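Putative peptide ABC-transport system periplasmic peptide-binding protein (Campylobacter jejuni, PDB 4OEV) binds nickel(II) outside the cytoplasmic membrane as the extracytoplasmic solute-binding component of an ABC-type importer for nickel uptake. Local coordinates at residues I18-H26 and F91-I100; V29-L37 and F153-Y163. All coordinates share one frame; numbering follows the deposited sequence.

Both contacts are largely buried, and their centres lie about 14 Å apart on the same side of the chain's centre. Contact 1 joins the loop between strand 6-11 and helix 30-33 to the end of helix 81-92 and the turn after it; contact 2 joins helix 30-33 and its exit to the loop leading into strand 163-169. The two meet directly: N19 ND2 reaches N154 OD1 at 2.8 Å in a probable hydrogen bond, and I18 lies against F34. Their chemistry differs. Serine and tyrosine hydroxyls bonded to backbone carbonyls hold contact 1, which runs on to the nickel ligand H26, whereas contact 2 combines backbone bonds with aromatic, proline and aliphatic packing.

Contact 1 of 2, residues I18-H26 and F91-I100. With NI (nickel (II) ion), chain C.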
loop_
_atom_site.group_PDB
_atom_site.type_symbol
_atom_site.label_atom_id
_atom_site.label_comp_id
_atom_site.label_asym_id
_atom_site.label_seq_id
_atom_site.Cartn_x
_atom_site.Cartn_y
_atom_site.Cartn_z
ATOM N N ILE A 18 -4.130 -1.048 16.339
ATOM C CA ILE A 18 -4.736 -2.126 15.586
ATOM C C ILE A 18 -6.218 -1.839 15.496
ATOM O O ILE A 18 -7.040 -2.438 16.192
ATOM C CB ILE A 18 -4.451 -3.523 16.201
ATOM C CG1 ILE A 18 -2.926 -3.763 16.281
ATOM C CG2 ILE A 18 -5.069 -4.618 15.320
ATOM C CD1 ILE A 18 -2.525 -5.038 17.071
ATOM N N ASN A 19 -6.542 -0.940 14.583
ATOM C CA ASN A 19 -7.881 -0.386 14.469
ATOM C C ASN A 19 -8.077 -0.020 13.011
ATOM O O ASN A 19 -7.300 0.763 12.465
ATOM C CB ASN A 19 -7.998 0.818 15.398
ATOM C CG ASN A 19 -9.326 1.512 15.319
ATOM O OD1 ASN A 19 -10.066 1.413 14.342
ATOM N ND2 ASN A 19 -9.649 2.214 16.375
ATOM N N PRO A 20 -9.073 -0.637 12.362
ATOM C CA PRO A 20 -9.380 -0.374 10.949
ATOM C C PRO A 20 -9.410 1.138 10.581
ATOM O O PRO A 20 -9.015 1.477 9.475
ATOM C CB PRO A 20 -10.764 -1.011 10.775
ATOM C CG PRO A 20 -10.816 -2.077 11.823
ATOM C CD PRO A 20 -9.858 -1.759 12.910
ATOM N N ALA A 21 -9.845 2.014 11.496
ATOM C CA ALA A 21 -9.925 3.443 11.183
ATOM C C ALA A 21 -8.555 4.063 10.870
ATOM O O ALA A 21 -8.506 5.141 10.247
ATOM C CB ALA A 21 -10.567 4.195 12.310
ATOM N N TYR A 22 -7.470 3.403 11.298
ATOM C CA TYR A 22 -6.096 3.909 11.098
ATOM C C TYR A 22 -5.259 2.970 10.216
ATOM O O TYR A 22 -4.011 3.060 10.171
ATOM C CB TYR A 22 -5.421 4.153 12.491
ATOM C CG TYR A 22 -6.317 5.054 13.314
ATOM C CD1 TYR A 22 -6.465 6.402 12.953
ATOM C CD2 TYR A 22 -7.049 4.568 14.378
ATOM C CE1 TYR A 22 -7.297 7.240 13.638
ATOM C CE2 TYR A 22 -7.926 5.420 15.109
ATOM C CZ TYR A 22 -8.030 6.748 14.725
ATOM O OH TYR A 22 -8.843 7.631 15.377
ATOM N N SER A 23 -5.955 2.138 9.433
ATOM C CA SER A 23 -5.281 1.308 8.430
ATOM C C SER A 23 -4.512 2.147 7.395
ATOM O O SER A 23 -5.110 3.002 6.740
ATOM C CB SER A 23 -6.271 0.498 7.650
ATOM O OG SER A 23 -5.602 -0.227 6.641
ATOM N N GLU A 24 -3.230 1.849 7.199
ATOM C CA GLU A 24 -2.463 2.510 6.146
ATOM C C GLU A 24 -1.997 1.527 5.082
ATOM O O GLU A 24 -1.040 1.804 4.372
ATOM C CB GLU A 24 -1.253 3.260 6.729
ATOM C CG GLU A 24 -1.699 4.460 7.556
ATOM C CD GLU A 24 -0.566 5.395 7.889
ATOM O OE1 GLU A 24 0.526 4.925 8.282
ATOM O OE2 GLU A 24 -0.743 6.608 7.681
ATOM N N ASP A 25 -2.681 0.386 4.996
ATOM C CA ASP A 25 -2.394 -0.692 4.031
ATOM C C ASP A 25 -0.953 -1.196 4.191
ATOM O O ASP A 25 -0.374 -1.719 3.236
ATOM C CB ASP A 25 -2.607 -0.273 2.565
ATOM C CG ASP A 25 -4.062 -0.019 2.204
ATOM O OD1 ASP A 25 -4.950 -0.347 3.010
ATOM O OD2 ASP A 25 -4.333 0.491 1.083
ATOM N N HIS A 26 -0.376 -1.061 5.387
ATOM C CA HIS A 26 0.985 -1.569 5.589
ATOM C C HIS A 26 1.084 -2.783 6.508
ATOM O O HIS A 26 2.112 -3.437 6.532
ATOM C CB HIS A 26 1.895 -0.500 6.178
ATOM C CG HIS A 26 2.429 0.431 5.163
ATOM N ND1 HIS A 26 1.656 1.396 4.554
ATOM C CD2 HIS A 26 3.664 0.515 4.596
ATOM C CE1 HIS A 26 2.408 2.056 3.679
ATOM N NE2 HIS A 26 3.604 1.522 3.679
ATOM N N PHE A 91 -15.405 6.585 10.457
ATOM C CA PHE A 91 -14.378 6.830 9.434
ATOM C C PHE A 91 -14.541 8.219 8.809
ATOM O O PHE A 91 -13.568 8.833 8.389
ATOM C CB PHE A 91 -14.452 5.784 8.335
ATOM C CG PHE A 91 -14.308 4.340 8.837
ATOM C CD1 PHE A 91 -13.579 4.034 9.990
ATOM C CD2 PHE A 91 -14.930 3.313 8.157
ATOM C CE1 PHE A 91 -13.418 2.711 10.423
ATOM C CE2 PHE A 91 -14.814 1.969 8.601
ATOM C CZ PHE A 91 -14.063 1.678 9.743
ATOM N N LYS A 92 -15.770 8.730 8.742
ATOM C CA LYS A 92 -15.936 10.015 8.063
ATOM C C LYS A 92 -16.070 11.162 9.036
ATOM O O LYS A 92 -16.218 12.295 8.611
ATOM C CB LYS A 92 -17.139 10.002 7.132
ATOM C CG LYS A 92 -18.504 9.867 7.844
ATOM C CD LYS A 92 -19.639 10.066 6.858
ATOM C CE LYS A 92 -21.008 10.198 7.582
ATOM N NZ LYS A 92 -21.706 11.478 7.203
ATOM N N ASN A 93 -15.995 10.886 10.335
ATOM C CA ASN A 93 -15.982 11.957 11.341
ATOM C C ASN A 93 -14.614 12.587 11.394
ATOM O O ASN A 93 -13.625 11.900 11.697
ATOM C CB ASN A 93 -16.395 11.414 12.717
ATOM C CG ASN A 93 -16.648 12.505 13.742
ATOM O OD1 ASN A 93 -15.937 13.513 13.793
ATOM N ND2 ASN A 93 -17.692 12.322 14.550
ATOM N N PRO A 94 -14.529 13.897 11.068
ATOM C CA PRO A 94 -13.204 14.523 11.017
ATOM C C PRO A 94 -12.447 14.475 12.349
ATOM O O PRO A 94 -11.216 14.414 12.355
ATOM C CB PRO A 94 -13.517 15.999 10.641
ATOM C CG PRO A 94 -14.864 15.968 9.977
ATOM C CD PRO A 94 -15.610 14.846 10.718
ATOM N N LYS A 95 -13.170 14.414 13.458
ATOM C CA LYS A 95 -12.535 14.424 14.771
ATOM C C LYS A 95 -11.818 13.100 15.038
ATOM O O LYS A 95 -11.063 12.990 16.010
ATOM C CB LYS A 95 -13.558 14.753 15.866
ATOM C CG LYS A 95 -13.922 16.229 15.917
ATOM C CD LYS A 95 -14.650 16.661 17.205
ATOM C CE LYS A 95 -16.003 15.960 17.375
ATOM N NZ LYS A 95 -16.937 16.695 18.278
ATOM N N ASN A 96 -12.057 12.100 14.192
ATOM C CA ASN A 96 -11.337 10.833 14.357
ATOM C C ASN A 96 -10.034 10.754 13.563
ATOM O O ASN A 96 -9.227 9.848 13.811
ATOM C CB ASN A 96 -12.201 9.632 13.976
ATOM C CG ASN A 96 -13.285 9.373 14.974
ATOM O OD1 ASN A 96 -13.112 9.673 16.155
ATOM N ND2 ASN A 96 -14.400 8.801 14.526
ATOM N N ASN A 97 -9.808 11.698 12.647
ATOM C CA ASN A 97 -8.558 11.747 11.858
ATOM C C ASN A 97 -8.207 10.432 11.172
ATOM O O ASN A 97 -7.045 10.025 11.133
ATOM C CB ASN A 97 -7.388 12.210 12.742
ATOM C CG ASN A 97 -7.712 13.506 13.465
ATOM O OD1 ASN A 97 -7.884 14.531 12.833
ATOM N ND2 ASN A 97 -7.857 13.444 14.793
ATOM N N SER A 98 -9.214 9.805 10.571
ATOM C CA SER A 98 -9.083 8.459 10.017
ATOM C C SER A 98 -8.172 8.423 8.813
ATOM O O SER A 98 -8.212 9.331 7.993
ATOM C CB SER A 98 -10.456 7.912 9.641
ATOM O OG SER A 98 -10.293 6.646 9.020
ATOM N N SER A 99 -7.344 7.378 8.703
ATOM C CA SER A 99 -6.421 7.228 7.572
ATOM C C SER A 99 -7.222 6.947 6.276
ATOM O O SER A 99 -6.735 7.135 5.161
ATOM C CB SER A 99 -5.454 6.065 7.852
ATOM O OG SER A 99 -6.274 4.896 8.017
ATOM N N ILE A 100 -8.465 6.511 6.447
ATOM C CA ILE A 100 -9.308 6.141 5.308
ATOM C C ILE A 100 -10.490 7.116 5.189
ATOM O O ILE A 100 -11.449 6.851 4.480
ATOM C CB ILE A 100 -9.827 4.671 5.429
ATOM C CG1 ILE A 100 -10.591 4.482 6.731
ATOM C CG2 ILE A 100 -8.654 3.689 5.378
ATOM C CD1 ILE A 100 -10.940 3.036 7.027
HETATM NI NI NI C . 5.264 1.736 2.211
HETATM O O HOH W 1 6.055 2.266 3.937
#
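A21 O is gripped by two donors from residues 91-100, S98 OG at 2.6 Å and S99 N at 3.0 Å. The hydroxyl lies on a lone pair in the carbonyl plane, and the amide also approaches in that plane. S98 swings its OG away from its own amide (chi1 176°) and so reaches A21 O, while that hydroxyl accepts from I100 N, closing an ST turn. S99 uses another rotamer: its OG stands between N and the carbonyl carbon (chi1 60°), bringing it 2.6 Å from S23 O, to which it donates from well above the carbonyl plane. Y22 extends alongside the turn, and its OH gives a hydrogen bond to N96 O at 2.7 Å, in the carbonyl plane and on a lone pair. N97 O lies at the edge of the same ring, and A21 CB sits over one face toward the rim. On the other flank A21 CB makes an apolar contact with F91 CE1 at 3.7 Å. I100 CD1 covers the centre of one F91 face and lies 3.5 Å from P20 O. Segment 18-26 is braced from within by an Asx turn, A21 N to N19 OD1. At its far end H26 donates from ND1 to E24 O at 2.7 Å; the acceptor lies near the imidazole plane but the donor sits above that of the carbonyl. This bond helps fix the ring's rotation and sets H26 NE2 2.2 Å from the nickel, which also binds H480, H481, a water and two further atoms, probably of oxalate. Three hydroxyls spent on backbone oxygens thus pin residues 21-23 to the turn, a few residues before the metal ligand, while E24 O, as second shell, orients the imidazole and probably strengthens NE2 as a donor to the metal.

Contact 2 of 2, residues V29-L37 and F153-Y163; sequences VINLVFSGL and FNQNPIGTGPY
The F34 and F153 side chains come from opposite directions and meet with F34 CZ 3.9 Å from F153 CE1, which lies at the edge of the F34 ring. P157 crosses F34 at about a right angle, its CB 3.7 Å from F34 CZ, and its CA covers the centre of one F153 face. V33 CG1, anti to the backbone N (chi1 179°), lies over one face of F34 toward the rim and also packs on P157 CB. At the other end L32 and Y163 cross obliquely, CB to CB 4.0 Å; F176 and L192 of the neighbouring strands press on both. Between them the end of the short helix 30-33 offers the L32 and V33 carbonyls to the loop: Y163 N bonds to L32 O at 2.9 Å and G161 N to V33 O at 2.6 Å, both from above the carbonyl planes. The G159 and G161 CA atoms add CA-H...O contacts to V33 O and L32 O, the backbones running close. S35 OG lies 2.6 Å from T160 OG1 and is hydrogen-bonded to Y183 OH; water 2 accepts from S35 N and T160 OG1. N31 of this helix binds magnesium in another structure of the protein. Loop amides thus satisfy the carbonyls at the helix end and tie helix 30-33 to the start of strand 163-169, whereas the buried I158 O beside F34 has no polar partner.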
loop_
_atom_site.group_PDB
_atom_site.type_symbol
_atom_site.label_atom_id
_atom_site.label_comp_id
_atom_site.label_asym_id
_atom_site.label_seq_id
_atom_site.Cartn_x
_atom_site.Cartn_y
_atom_site.Cartn_z
ATOM N N VAL A 29 -2.061 -7.239 10.590
ATOM C CA VAL A 29 -2.738 -7.620 11.824
ATOM C C VAL A 29 -4.206 -7.149 11.931
ATOM O O VAL A 29 -5.024 -7.852 12.539
ATOM C CB VAL A 29 -1.958 -7.133 13.093
ATOM C CG1 VAL A 29 -0.681 -7.919 13.245
ATOM C CG2 VAL A 29 -1.638 -5.637 13.024
ATOM N N ILE A 30 -4.548 -6.003 11.331
ATOM C CA ILE A 30 -5.930 -5.536 11.374
ATOM C C ILE A 30 -6.806 -6.575 10.661
ATOM O O ILE A 30 -7.902 -6.885 11.134
ATOM C CB ILE A 30 -6.124 -4.117 10.748
ATOM C CG1 ILE A 30 -5.343 -3.106 11.589
ATOM C CG2 ILE A 30 -7.670 -3.762 10.683
ATOM C CD1 ILE A 30 -5.384 -1.629 11.116
ATOM N N ASN A 31 -6.331 -7.140 9.553
ATOM C CA ASN A 31 -7.138 -8.161 8.853
ATOM C C ASN A 31 -7.198 -9.532 9.551
ATOM O O ASN A 31 -7.913 -10.425 9.094
ATOM C CB ASN A 31 -6.612 -8.342 7.424
ATOM C CG ASN A 31 -7.076 -7.237 6.490
ATOM O OD1 ASN A 31 -6.363 -6.248 6.277
ATOM N ND2 ASN A 31 -8.265 -7.405 5.911
ATOM N N LEU A 32 -6.459 -9.711 10.649
ATOM C CA LEU A 32 -6.582 -10.940 11.466
ATOM C C LEU A 32 -7.714 -10.774 12.491
ATOM O O LEU A 32 -8.559 -11.662 12.684
ATOM C CB LEU A 32 -5.282 -11.232 12.192
ATOM C CG LEU A 32 -4.066 -11.377 11.274
ATOM C CD1 LEU A 32 -2.804 -11.545 12.081
ATOM C CD2 LEU A 32 -4.276 -12.586 10.362
ATOM N N VAL A 33 -7.720 -9.618 13.148
ATOM C CA VAL A 33 -8.684 -9.329 14.207
ATOM C C VAL A 33 -10.043 -8.867 13.668
ATOM O O VAL A 33 -11.105 -9.165 14.246
ATOM C CB VAL A 33 -8.076 -8.257 15.154
ATOM C CG1 VAL A 33 -9.024 -7.868 16.268
ATOM C CG2 VAL A 33 -6.744 -8.762 15.712
ATOM N N PHE A 34 -10.031 -8.142 12.554
ATOM C CA PHE A 34 -11.278 -7.546 12.057
ATOM C C PHE A 34 -11.707 -8.154 10.741
ATOM O O PHE A 34 -10.896 -8.795 10.048
ATOM C CB PHE A 34 -11.116 -6.036 11.892
ATOM C CG PHE A 34 -10.794 -5.336 13.170
ATOM C CD1 PHE A 34 -11.817 -4.848 13.977
ATOM C CD2 PHE A 34 -9.483 -5.192 13.587
ATOM C CE1 PHE A 34 -11.524 -4.214 15.181
ATOM C CE2 PHE A 34 -9.171 -4.560 14.783
ATOM C CZ PHE A 34 -10.200 -4.052 15.581
ATOM N N SER A 35 -12.986 -7.995 10.418
ATOM C CA SER A 35 -13.455 -8.347 9.095
ATOM C C SER A 35 -14.456 -7.319 8.667
ATOM O O SER A 35 -15.101 -6.686 9.518
ATOM C CB SER A 35 -14.053 -9.756 9.073
ATOM O OG SER A 35 -15.151 -9.809 9.953
ATOM N N GLY A 36 -14.621 -7.196 7.348
ATOM C CA GLY A 36 -15.439 -6.163 6.752
ATOM C C GLY A 36 -16.692 -6.740 6.137
ATOM O O GLY A 36 -16.944 -7.958 6.226
ATOM N N LEU A 37 -17.495 -5.858 5.546
ATOM C CA LEU A 37 -18.711 -6.254 4.863
ATOM C C LEU A 37 -18.414 -7.073 3.631
ATOM O O LEU A 37 -19.213 -7.937 3.251
ATOM C CB LEU A 37 -19.541 -5.026 4.469
ATOM C CG LEU A 37 -19.963 -4.171 5.648
ATOM C CD1 LEU A 37 -20.862 -2.997 5.185
ATOM C CD2 LEU A 37 -20.685 -5.074 6.685
ATOM N N PHE A 153 -8.401 0.416 23.555
ATOM C CA PHE A 153 -8.857 -0.501 22.510
ATOM C C PHE A 153 -7.826 -0.761 21.440
ATOM O O PHE A 153 -7.650 -1.900 21.012
ATOM C CB PHE A 153 -10.076 0.077 21.817
ATOM C CG PHE A 153 -10.654 -0.802 20.740
ATOM C CD1 PHE A 153 -10.303 -0.643 19.411
ATOM C CD2 PHE A 153 -11.614 -1.762 21.073
ATOM C CE1 PHE A 153 -10.857 -1.445 18.431
ATOM C CE2 PHE A 153 -12.175 -2.563 20.103
ATOM C CZ PHE A 153 -11.808 -2.408 18.781
ATOM N N ASN A 154 -7.156 0.307 20.988
ATOM C CA ASN A 154 -6.247 0.196 19.873
ATOM C C ASN A 154 -5.090 -0.741 20.157
ATOM O O ASN A 154 -4.423 -1.186 19.233
ATOM C CB ASN A 154 -5.719 1.586 19.459
ATOM C CG ASN A 154 -6.821 2.500 18.991
ATOM O OD1 ASN A 154 -7.856 2.033 18.533
ATOM N ND2 ASN A 154 -6.607 3.813 19.096
ATOM N N GLN A 155 -4.824 -1.023 21.429
ATOM C CA GLN A 155 -3.790 -2.005 21.760
ATOM C C GLN A 155 -4.400 -3.270 22.378
ATOM O O GLN A 155 -3.672 -4.155 22.792
ATOM C CB GLN A 155 -2.753 -1.402 22.711
ATOM C CG GLN A 155 -1.903 -0.257 22.115
ATOM C CD GLN A 155 -2.673 1.058 22.028
ATOM O OE1 GLN A 155 -3.456 1.389 22.916
ATOM N NE2 GLN A 155 -2.451 1.805 20.961
ATOM N N ASN A 156 -5.732 -3.331 22.443
ATOM C CA ASN A 156 -6.489 -4.506 22.937
ATOM C C ASN A 156 -7.716 -4.724 22.060
ATOM O O ASN A 156 -8.835 -4.763 22.571
ATOM C CB ASN A 156 -6.948 -4.299 24.383
ATOM C CG ASN A 156 -5.800 -4.170 25.357
ATOM O OD1 ASN A 156 -5.419 -5.142 26.016
ATOM N ND2 ASN A 156 -5.230 -2.965 25.450
ATOM N N PRO A 157 -7.520 -4.864 20.733
ATOM C CA PRO A 157 -8.642 -4.790 19.788
ATOM C C PRO A 157 -9.606 -5.965 19.934
ATOM O O PRO A 157 -9.163 -7.095 20.150
ATOM C CB PRO A 157 -7.943 -4.815 18.424
ATOM C CG PRO A 157 -6.721 -5.629 18.666
ATOM C CD PRO A 157 -6.267 -5.254 20.063
ATOM N N ILE A 158 -10.908 -5.682 19.842
ATOM C CA ILE A 158 -11.926 -6.713 19.765
ATOM C C ILE A 158 -12.541 -6.630 18.358
ATOM O O ILE A 158 -12.967 -5.546 17.939
ATOM C CB ILE A 158 -13.015 -6.525 20.853
ATOM C CG1 ILE A 158 -12.473 -6.844 22.252
ATOM C CG2 ILE A 158 -14.221 -7.369 20.536
ATOM C CD1 ILE A 158 -12.119 -8.332 22.467
ATOM N N GLY A 159 -12.580 -7.744 17.622
ATOM C CA GLY A 159 -13.097 -7.722 16.256
ATOM C C GLY A 159 -14.011 -8.890 15.888
ATOM O O GLY A 159 -14.418 -9.688 16.760
ATOM N N THR A 160 -14.371 -8.994 14.610
ATOM C CA THR A 160 -15.159 -10.137 14.161
ATOM C C THR A 160 -14.249 -11.107 13.375
ATOM O O THR A 160 -14.731 -12.124 12.892
ATOM C CB THR A 160 -16.323 -9.738 13.244
ATOM O OG1 THR A 160 -15.803 -8.836 12.260
ATOM C CG2 THR A 160 -17.490 -9.015 14.015
ATOM N N GLY A 161 -12.949 -10.800 13.272
ATOM C CA GLY A 161 -12.028 -11.551 12.406
ATOM C C GLY A 161 -11.685 -12.996 12.825
ATOM O O GLY A 161 -12.251 -13.507 13.800
ATOM N N PRO A 162 -10.812 -13.695 12.042
ATOM C CA PRO A 162 -10.468 -15.108 12.352
ATOM C C PRO A 162 -9.588 -15.305 13.589
ATOM O O PRO A 162 -9.461 -16.413 14.129
ATOM C CB PRO A 162 -9.709 -15.578 11.105
ATOM C CG PRO A 162 -9.106 -14.247 10.478
ATOM C CD PRO A 162 -10.274 -13.261 10.735
ATOM N N TYR A 163 -8.985 -14.230 14.054
ATOM C CA TYR A 163 -8.020 -14.332 15.129
ATOM C C TYR A 163 -8.276 -13.348 16.264
ATOM O O TYR A 163 -8.470 -12.142 16.037
ATOM C CB TYR A 163 -6.605 -14.135 14.565
ATOM C CG TYR A 163 -6.052 -15.415 13.988
ATOM C CD1 TYR A 163 -5.570 -16.403 14.838
ATOM C CD2 TYR A 163 -6.018 -15.654 12.613
ATOM C CE1 TYR A 163 -5.076 -17.593 14.352
ATOM C CE2 TYR A 163 -5.518 -16.878 12.112
ATOM C CZ TYR A 163 -5.049 -17.832 13.002
ATOM O OH TYR A 163 -4.549 -19.072 12.603
HETATM O O HOH W 2 -14.595 -6.709 12.450
#